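Polysaccharide deacetylase (Streptococcus pyogenes, PDB 6DQ3) removes N-acetyl groups from the cell-wall linkage unit of streptococcal rhamnopolysaccharides, as a zinc-dependent deacetylase of carbohydrate esterase family 4. Local coordinates at residues P6-Y14 and V194-S202; Y49-V57 and K93-N101. All blocks are in the same frame, centred on the assembly; numbering follows the deposited sequence. Where two conformers were deposited one is given.

Contact 1: P6-Y14 and V194-S202; sequences PVKIPILMY and VTTNEGIAS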
loop_
_atom_site.group_PDB
_atom_site.type_symbol
_atom_site.label_atom_id
_atom_site.label_comp_id
_atom_site.label_asym_id
_atom_site.label_seq_id
_atom_site.Cartn_x
_atom_site.Cartn_y
_atom_site.Cartn_z
ATOM N N PRO A 6 -18.453 -2.714 -14.288
ATOM C CA PRO A 6 -17.657 -2.851 -13.060
ATOM C C PRO A 6 -16.692 -1.685 -12.895
ATOM O O PRO A 6 -16.032 -1.263 -13.848
ATOM C CB PRO A 6 -16.906 -4.175 -13.263
ATOM C CG PRO A 6 -17.720 -4.932 -14.264
ATOM C CD PRO A 6 -18.308 -3.882 -15.178
ATOM N N VAL A 7 -16.604 -1.168 -11.669
ATOM C CA VAL A 7 -15.731 -0.026 -11.428
ATOM C C VAL A 7 -14.278 -0.487 -11.440
ATOM O O VAL A 7 -13.959 -1.646 -11.143
ATOM C CB VAL A 7 -16.066 0.682 -10.099
ATOM C CG1 VAL A 7 -17.463 1.276 -10.143
ATOM C CG2 VAL A 7 -15.891 -0.275 -8.929
ATOM N N LYS A 8 -13.382 0.441 -11.774
ATOM C CA LYS A 8 -11.948 0.205 -11.750
ATOM C C LYS A 8 -11.284 1.252 -10.864
ATOM O O LYS A 8 -11.755 2.389 -10.755
ATOM C CB LYS A 8 -11.368 0.241 -13.165
ATOM C CG LYS A 8 -11.753 -0.972 -14.013
ATOM C CD LYS A 8 -11.389 -0.762 -15.475
ATOM C CE LYS A 8 -11.731 -1.990 -16.310
ATOM N NZ LYS A 8 -11.484 -1.739 -17.754
ATOM N N ILE A 9 -10.203 0.845 -10.210
ATOM C CA ILE A 9 -9.497 1.701 -9.262
ATOM C C ILE A 9 -7.997 1.530 -9.469
ATOM O O ILE A 9 -7.479 0.414 -9.315
ATOM C CB ILE A 9 -9.878 1.365 -7.812
ATOM C CG1 ILE A 9 -11.359 1.646 -7.552
ATOM C CG2 ILE A 9 -9.011 2.149 -6.833
ATOM C CD1 ILE A 9 -11.822 1.231 -6.166
ATOM N N PRO A 10 -7.263 2.590 -9.816
ATOM C CA PRO A 10 -5.798 2.485 -9.840
ATOM C C PRO A 10 -5.241 2.428 -8.425
ATOM O O PRO A 10 -5.530 3.290 -7.591
ATOM C CB PRO A 10 -5.354 3.756 -10.577
ATOM C CG PRO A 10 -6.464 4.738 -10.332
ATOM C CD PRO A 10 -7.741 3.920 -10.245
ATOM N N ILE A 11 -4.459 1.393 -8.156
ATOM C CA ILE A 11 -3.823 1.191 -6.861
ATOM C C ILE A 11 -2.325 1.327 -7.096
ATOM O O ILE A 11 -1.681 0.402 -7.599
ATOM C CB ILE A 11 -4.164 -0.172 -6.253
ATOM C CG1 ILE A 11 -5.675 -0.354 -6.104
ATOM C CG2 ILE A 11 -3.478 -0.330 -4.899
ATOM C CD1 ILE A 11 -6.053 -1.771 -5.725
ATOM N N LEU A 12 -1.765 2.481 -6.745
ATOM C CA LEU A 12 -0.358 2.738 -6.998
ATOM C C LEU A 12 0.497 2.064 -5.937
ATOM O O LEU A 12 0.187 2.113 -4.743
ATOM C CB LEU A 12 -0.085 4.242 -7.022
ATOM C CG LEU A 12 -0.927 5.053 -8.011
ATOM C CD1 LEU A 12 -0.443 6.505 -8.038
ATOM C CD2 LEU A 12 -0.910 4.446 -9.399
ATOM N N MET A 13 1.572 1.426 -6.385
ATOM C CA MET A 13 2.498 0.735 -5.499
ATOM C C MET A 13 3.822 1.488 -5.492
ATOM O O MET A 13 4.588 1.419 -6.460
ATOM C CB MET A 13 2.708 -0.716 -5.925
ATOM C CG MET A 13 3.769 -1.431 -5.093
ATOM S SD MET A 13 3.975 -3.172 -5.503
ATOM C CE MET A 13 4.345 -3.076 -7.249
ATOM N N TYR A 14 4.078 2.191 -4.395
ATOM C CA TYR A 14 5.344 2.848 -4.104
ATOM C C TYR A 14 6.160 1.994 -3.138
ATOM O O TYR A 14 5.623 1.173 -2.395
ATOM C CB TYR A 14 5.117 4.225 -3.461
ATOM C CG TYR A 14 4.569 5.303 -4.361
ATOM C CD1 TYR A 14 3.204 5.496 -4.484
ATOM C CD2 TYR A 14 5.417 6.145 -5.065
ATOM C CE1 TYR A 14 2.694 6.483 -5.302
ATOM C CE2 TYR A 14 4.920 7.137 -5.881
ATOM C CZ TYR A 14 3.557 7.302 -5.998
ATOM O OH TYR A 14 3.059 8.289 -6.810
ATOM N N VAL A 194 -3.616 -7.095 -1.892
ATOM C CA VAL A 194 -2.963 -6.506 -3.054
ATOM C C VAL A 194 -1.739 -7.327 -3.422
ATOM O O VAL A 194 -1.008 -7.812 -2.552
ATOM C CB VAL A 194 -2.579 -5.025 -2.827
ATOM C CG1 VAL A 194 -3.843 -4.185 -2.689
ATOM C CG2 VAL A 194 -1.677 -4.857 -1.624
ATOM N N THR A 195 -1.515 -7.461 -4.724
ATOM C CA THR A 195 -0.451 -8.251 -5.308
ATOM C C THR A 195 0.561 -7.308 -5.960
ATOM O O THR A 195 0.486 -6.083 -5.807
ATOM C CB THR A 195 -1.036 -9.218 -6.334
ATOM O OG1 THR A 195 -1.414 -8.471 -7.498
ATOM C CG2 THR A 195 -2.264 -9.935 -5.770
ATOM N N THR A 196 1.493 -7.881 -6.721
ATOM C CA THR A 196 2.346 -7.097 -7.606
ATOM C C THR A 196 2.019 -7.327 -9.083
ATOM O O THR A 196 2.817 -6.963 -9.952
ATOM C CB THR A 196 3.832 -7.379 -7.338
ATOM O OG1 THR A 196 4.132 -8.766 -7.541
ATOM C CG2 THR A 196 4.208 -6.980 -5.907
ATOM N N ASN A 197 0.865 -7.937 -9.382
ATOM C CA ASN A 197 0.413 -8.084 -10.762
ATOM C C ASN A 197 0.085 -6.707 -11.337
ATOM O O ASN A 197 -0.744 -5.981 -10.780
ATOM C CB ASN A 197 -0.820 -8.987 -10.839
ATOM C CG ASN A 197 -0.572 -10.385 -10.286
ATOM O OD1 ASN A 197 0.548 -10.892 -10.307
ATOM N ND2 ASN A 197 -1.632 -11.017 -9.795
ATOM N N GLU A 198 0.703 -6.358 -12.466
ATOM C CA GLU A 198 0.588 -5.005 -13.007
ATOM C C GLU A 198 -0.770 -4.757 -13.661
ATOM O O GLU A 198 -1.246 -5.565 -14.468
ATOM C CB GLU A 198 1.710 -4.757 -14.018
ATOM C CG GLU A 198 1.724 -3.376 -14.665
ATOM C CD GLU A 198 2.065 -2.255 -13.693
ATOM O OE1 GLU A 198 2.709 -2.520 -12.656
ATOM O OE2 GLU A 198 1.681 -1.102 -13.973
ATOM N N GLY A 199 -1.375 -3.633 -13.319
ATOM C CA GLY A 199 -2.586 -3.177 -13.975
ATOM C C GLY A 199 -3.477 -2.409 -13.021
ATOM O O GLY A 199 -3.257 -2.366 -11.810
ATOM N N ILE A 200 -4.497 -1.771 -13.602
ATOM C CA ILE A 200 -5.559 -1.171 -12.802
ATOM C C ILE A 200 -6.378 -2.283 -12.151
ATOM O O ILE A 200 -6.487 -3.397 -12.681
ATOM C CB ILE A 200 -6.439 -0.258 -13.676
ATOM C CG1 ILE A 200 -5.562 0.810 -14.338
ATOM C CG2 ILE A 200 -7.544 0.368 -12.852
ATOM C CD1 ILE A 200 -6.280 1.689 -15.346
ATOM N N ALA A 201 -6.957 -1.985 -10.991
ATOM C CA ALA A 201 -7.635 -2.999 -10.196
ATOM C C ALA A 201 -9.146 -2.980 -10.417
ATOM O O ALA A 201 -9.736 -1.961 -10.784
ATOM C CB ALA A 201 -7.343 -2.821 -8.703
ATOM N N SER A 202 -9.765 -4.138 -10.204
ATOM C CA SER A 202 -11.214 -4.258 -10.245
ATOM C C SER A 202 -11.595 -5.493 -9.439
ATOM O O SER A 202 -10.748 -6.324 -9.110
ATOM C CB SER A 202 -11.738 -4.360 -11.681
ATOM O OG SER A 202 -11.256 -5.535 -12.307
HETATM O O HOH W 1 -4.225 -1.067 -9.647
#
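Ile9 and Ala201 face each other as an antiparallel hydrogen-bonded pair. Ile9 N gives a bond to Ala201 O (2.9 Å), and Ala201 N returns one to Ile9 O (3.0 Å). A methyl suits position 201 because Ile11 already presses on it: Ala201 CB is met by Ile11 CD1 at 3.4 Å, tighter than usual van der Waals contact. Ile11 delivers that methyl by an extended branch, CG1 lying anti to its own carbonyl carbon (chi1 -57°), while its CG2 turns to Val194 CG1. Ile200 lays CG2 over the backbone, 3.5 Å from Ile9 O, and beside the Pro10 ring. Lys8 and Ser202 stand on the sheet face opposite Ile9 and Ala201; aliphatic Lys8 CG passes Ser202 CB as the chain runs on, extended, away from the contact. Strand 8-14 belongs to the parallel strands of the distorted beta/alpha barrel of this esterase family, and strands 71-77 and 210-214 on either side run parallel to it. The short strand 201-202, by contrast, pairs antiparallel with its start. Past Pro10 the two backbones separate, and a water bridges them, accepting from Ile11 N and donating to Gly199 O (2.7 Å). Glycine suits position 199, where phi is 148°, a value this residue adopts readily. Farther along, Met13 SD lies 3.8 Å from Thr196 CG2, the two side chains crossing at a slant; the side chain of Thr196 is about 4 Å from the bound acetate and about 8 Å from a zinc ion, at the corner that breaks strand 192-198.

Contact 2: Y49-V57 and K93-N101; sequences YYFLSPEEV and KYDAKATNN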
loop_
_atom_site.group_PDB
_atom_site.type_symbol
_atom_site.label_atom_id
_atom_site.label_comp_id
_atom_site.label_asym_id
_atom_site.label_seq_id
_atom_site.Cartn_x
_atom_site.Cartn_y
_atom_site.Cartn_z
ATOM N N TYR A 49 -8.241 14.157 -8.438
ATOM C CA TYR A 49 -8.274 12.815 -7.880
ATOM C C TYR A 49 -8.688 12.840 -6.412
ATOM O O TYR A 49 -8.283 13.719 -5.646
ATOM C CB TYR A 49 -6.914 12.130 -8.029
ATOM C CG TYR A 49 -6.803 11.302 -9.290
ATOM C CD1 TYR A 49 -6.378 11.875 -10.478
ATOM C CD2 TYR A 49 -7.150 9.952 -9.301
ATOM C CE1 TYR A 49 -6.285 11.137 -11.639
ATOM C CE2 TYR A 49 -7.060 9.198 -10.464
ATOM C CZ TYR A 49 -6.628 9.798 -11.631
ATOM O OH TYR A 49 -6.536 9.069 -12.797
ATOM N N TYR A 50 -9.521 11.870 -6.044
ATOM C CA TYR A 50 -9.920 11.585 -4.671
ATOM C C TYR A 50 -9.044 10.452 -4.149
ATOM O O TYR A 50 -8.945 9.397 -4.784
ATOM C CB TYR A 50 -11.407 11.201 -4.653
ATOM C CG TYR A 50 -12.026 10.911 -3.304
ATOM C CD1 TYR A 50 -11.749 9.729 -2.627
ATOM C CD2 TYR A 50 -12.925 11.799 -2.728
ATOM C CE1 TYR A 50 -12.325 9.459 -1.394
ATOM C CE2 TYR A 50 -13.508 11.535 -1.502
ATOM C CZ TYR A 50 -13.206 10.365 -0.839
ATOM O OH TYR A 50 -13.790 10.109 0.382
ATOM N N PHE A 51 -8.397 10.676 -3.008
ATOM C CA PHE A 51 -7.446 9.721 -2.451
ATOM C C PHE A 51 -8.152 8.811 -1.452
ATOM O O PHE A 51 -8.660 9.277 -0.428
ATOM C CB PHE A 51 -6.282 10.462 -1.790
ATOM C CG PHE A 51 -5.508 11.329 -2.743
ATOM C CD1 PHE A 51 -4.528 10.779 -3.551
ATOM C CD2 PHE A 51 -5.754 12.691 -2.826
ATOM C CE1 PHE A 51 -3.822 11.562 -4.439
ATOM C CE2 PHE A 51 -5.042 13.484 -3.709
ATOM C CZ PHE A 51 -4.078 12.921 -4.514
ATOM N N LEU A 52 -8.163 7.516 -1.741
ATOM C CA LEU A 52 -8.986 6.577 -0.998
ATOM C C LEU A 52 -8.253 5.965 0.189
ATOM O O LEU A 52 -7.035 5.778 0.168
ATOM C CB LEU A 52 -9.454 5.451 -1.920
ATOM C CG LEU A 52 -10.151 5.855 -3.217
ATOM C CD1 LEU A 52 -10.103 4.695 -4.204
ATOM C CD2 LEU A 52 -11.577 6.279 -2.928
ATOM N N SER A 53 -9.030 5.640 1.235
ATOM C CA SER A 53 -8.607 4.764 2.316
ATOM C C SER A 53 -8.937 3.315 1.972
ATOM O O SER A 53 -9.753 3.050 1.080
ATOM C CB SER A 53 -9.316 5.146 3.610
ATOM O OG SER A 53 -10.676 4.744 3.554
ATOM N N PRO A 54 -8.335 2.346 2.675
ATOM C CA PRO A 54 -8.707 0.937 2.429
ATOM C C PRO A 54 -10.204 0.681 2.556
ATOM O O PRO A 54 -10.788 -0.022 1.721
ATOM C CB PRO A 54 -7.903 0.169 3.492
ATOM C CG PRO A 54 -6.727 1.066 3.810
ATOM C CD PRO A 54 -7.262 2.477 3.682
ATOM N N GLU A 55 -10.838 1.237 3.590
ATOM C CA GLU A 55 -12.271 1.052 3.786
ATOM C C GLU A 55 -13.066 1.535 2.577
ATOM O O GLU A 55 -14.071 0.918 2.197
ATOM C CB GLU A 55 -12.708 1.789 5.052
ATOM C CG GLU A 55 -12.276 1.145 6.376
ATOM C CD GLU A 55 -10.824 1.407 6.771
ATOM O OE1 GLU A 55 -10.169 2.298 6.189
ATOM O OE2 GLU A 55 -10.336 0.713 7.687
ATOM N N GLU A 56 -12.634 2.635 1.957
ATOM C CA GLU A 56 -13.356 3.174 0.812
ATOM C C GLU A 56 -13.160 2.303 -0.421
ATOM O O GLU A 56 -14.095 2.115 -1.210
ATOM C CB GLU A 56 -12.900 4.608 0.554
ATOM C CG GLU A 56 -13.387 5.590 1.613
ATOM C CD GLU A 56 -12.803 6.983 1.441
ATOM O OE1 GLU A 56 -11.602 7.091 1.116
ATOM O OE2 GLU A 56 -13.545 7.965 1.637
ATOM N N VAL A 57 -11.960 1.752 -0.599
ATOM C CA VAL A 57 -11.729 0.828 -1.706
ATOM C C VAL A 57 -12.661 -0.372 -1.591
ATOM O O VAL A 57 -13.292 -0.791 -2.571
ATOM C CB VAL A 57 -10.254 0.393 -1.743
ATOM C CG1 VAL A 57 -10.059 -0.714 -2.759
ATOM C CG2 VAL A 57 -9.357 1.588 -2.049
ATOM N N LYS A 93 1.073 17.938 2.345
ATOM C CA LYS A 93 1.087 19.140 1.516
ATOM C C LYS A 93 -0.075 19.151 0.536
ATOM O O LYS A 93 -0.704 20.191 0.317
ATOM C CB LYS A 93 2.422 19.226 0.775
ATOM C CG LYS A 93 2.500 20.273 -0.319
ATOM C CD LYS A 93 3.912 20.333 -0.911
ATOM C CE LYS A 93 4.020 21.379 -2.014
ATOM N NZ LYS A 93 5.371 21.386 -2.648
ATOM N N TYR A 94 -0.389 18.000 -0.050
ATOM C CA TYR A 94 -1.449 17.899 -1.041
ATOM C C TYR A 94 -2.744 17.349 -0.461
ATOM O O TYR A 94 -3.671 17.042 -1.218
ATOM C CB TYR A 94 -0.961 17.054 -2.220
ATOM C CG TYR A 94 0.110 17.788 -3.004
ATOM C CD1 TYR A 94 -0.232 18.829 -3.858
ATOM C CD2 TYR A 94 1.461 17.488 -2.843
ATOM C CE1 TYR A 94 0.731 19.527 -4.564
ATOM C CE2 TYR A 94 2.437 18.185 -3.550
ATOM C CZ TYR A 94 2.061 19.204 -4.408
ATOM O OH TYR A 94 3.013 19.913 -5.115
ATOM N N ASP A 95 -2.847 17.264 0.864
ATOM C CA ASP A 95 -4.053 16.776 1.526
ATOM C C ASP A 95 -4.464 15.423 0.951
ATOM O O ASP A 95 -5.630 15.177 0.633
ATOM C CB ASP A 95 -5.194 17.789 1.403
ATOM C CG ASP A 95 -6.378 17.449 2.296
ATOM O OD1 ASP A 95 -6.186 16.708 3.283
ATOM O OD2 ASP A 95 -7.503 17.915 2.009
ATOM N N ALA A 96 -3.480 14.543 0.805
ATOM C CA ALA A 96 -3.685 13.223 0.228
ATOM C C ALA A 96 -3.638 12.159 1.317
ATOM O O ALA A 96 -2.923 12.291 2.312
ATOM C CB ALA A 96 -2.627 12.926 -0.843
ATOM N N LYS A 97 -4.418 11.101 1.121
ATOM C CA LYS A 97 -4.411 9.945 2.003
ATOM C C LYS A 97 -3.586 8.836 1.358
ATOM O O LYS A 97 -3.500 8.740 0.131
ATOM C CB LYS A 97 -5.838 9.461 2.282
ATOM C CG LYS A 97 -6.803 10.577 2.692
ATOM C CD LYS A 97 -8.058 10.043 3.400
ATOM C CE LYS A 97 -8.878 9.116 2.506
ATOM N NZ LYS A 97 -9.964 9.798 1.743
ATOM N N ALA A 98 -2.951 8.016 2.195
ATOM C CA ALA A 98 -2.175 6.892 1.687
ATOM C C ALA A 98 -2.110 5.785 2.728
ATOM O O ALA A 98 -2.340 6.005 3.919
ATOM C CB ALA A 98 -0.756 7.322 1.288
ATOM N N THR A 99 -1.787 4.580 2.256
ATOM C CA THR A 99 -1.718 3.388 3.086
ATOM C C THR A 99 -0.305 2.836 3.061
ATOM O O THR A 99 0.314 2.741 1.998
ATOM C CB THR A 99 -2.680 2.290 2.586
ATOM O OG1 THR A 99 -4.030 2.737 2.706
ATOM C CG2 THR A 99 -2.496 1.002 3.389
ATOM N N ASN A 100 0.207 2.460 4.227
ATOM C CA ASN A 100 1.467 1.737 4.302
ATOM C C ASN A 100 1.230 0.332 4.844
ATOM O O ASN A 100 0.591 0.157 5.887
ATOM C CB ASN A 100 2.491 2.454 5.178
ATOM C CG ASN A 100 3.882 1.893 4.993
ATOM O OD1 ASN A 100 4.152 0.747 5.355
ATOM N ND2 ASN A 100 4.770 2.686 4.407
ATOM N N ASN A 101 1.763 -0.659 4.142
ATOM C CA ASN A 101 1.630 -2.057 4.528
ATOM C C ASN A 101 2.827 -2.454 5.382
ATOM O O ASN A 101 3.966 -2.467 4.902
ATOM C CB ASN A 101 1.494 -2.892 3.263
ATOM C CG ASN A 101 0.295 -2.455 2.437
ATOM O OD1 ASN A 101 -0.807 -2.332 2.967
ATOM N ND2 ASN A 101 0.510 -2.180 1.155
HETATM O O HOH W 2 -4.836 6.778 -1.153
#
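Lys97 folds its chain back to bring NZ onto two acceptors of segment 49-57, Phe51 O at 2.6 Å and Glu56 OE1 at 3.2 Å, the latter a salt bridge. Bends at chi3 (-62°) and chi4 (-93°, off a staggered value) place the ammonium there; it approaches Phe51 O nearly along the C=O axis, and OE1 from the syn side, somewhat out of the carboxylate plane. Phe51 O also crowds Lys97 CE, at 2.9 Å, which probably strains the lysine end. The anti side of OE1 receives Ser53 N at 3.0 Å, which makes this oxygen a double acceptor. Its twin, OE2, takes a very short bond of 2.5 Å from Tyr50 OH, with the carboxylate carbon in the plane of the Tyr50 ring, at its edge. Ser53 in turn accepts Glu56 N on OG (3.3 Å), so the two residues form the capping box that opens helix 54-63. Serine is apt at an N-cap because its short hydroxyl can turn back to an amide of the first helical turn, and proline fits next, having no N-H to satisfy. Water 2 donates to both Leu52 O (2.8 Å) and Lys97 O, bridging the backbones. Apolar contact flanks the polar group: Ala96 CB stands almost centrally over one face of the Phe51 ring, 3.6 Å from its centroid, a CH-pi contact. Pro54 meets Thr99, whose hydroxyl is bonded to Trp73 NE1. Asp95, with positive phi, completes the Schellman motif that ends helix 81-93. Gripped on OE1 by cationic Lys97 NZ and by Ser53 N, Glu56 is probably held ionised and its carboxylate fixed in rotation, while Lys97 would partly balance its charge and joins a helix start to the lead-in of strand 98-102.

In the fold
From the N terminus, strand 8-14 enters the barrel first, and contact 1 joins it to residues 194-202 only after about 180 residues have intervened. Within that long span the chain runs through helix 34-46 to segment 49-57, and contact 2 closes a smaller excursion, through strand 71-77 and helix 81-93, on reaching 93-101. Contact 2 is thus enclosed by contact 1. Strand 71-77 relates them spatially, pairing with strands 8-14, 50-51 and 98-102, and the two contacts touch where Ile9 CG2 packs on Leu52 CD1 at 3.8 Å. Zinc ligand Asp78 lies within the smaller excursion; His133 and His137 follow it, still inside the larger.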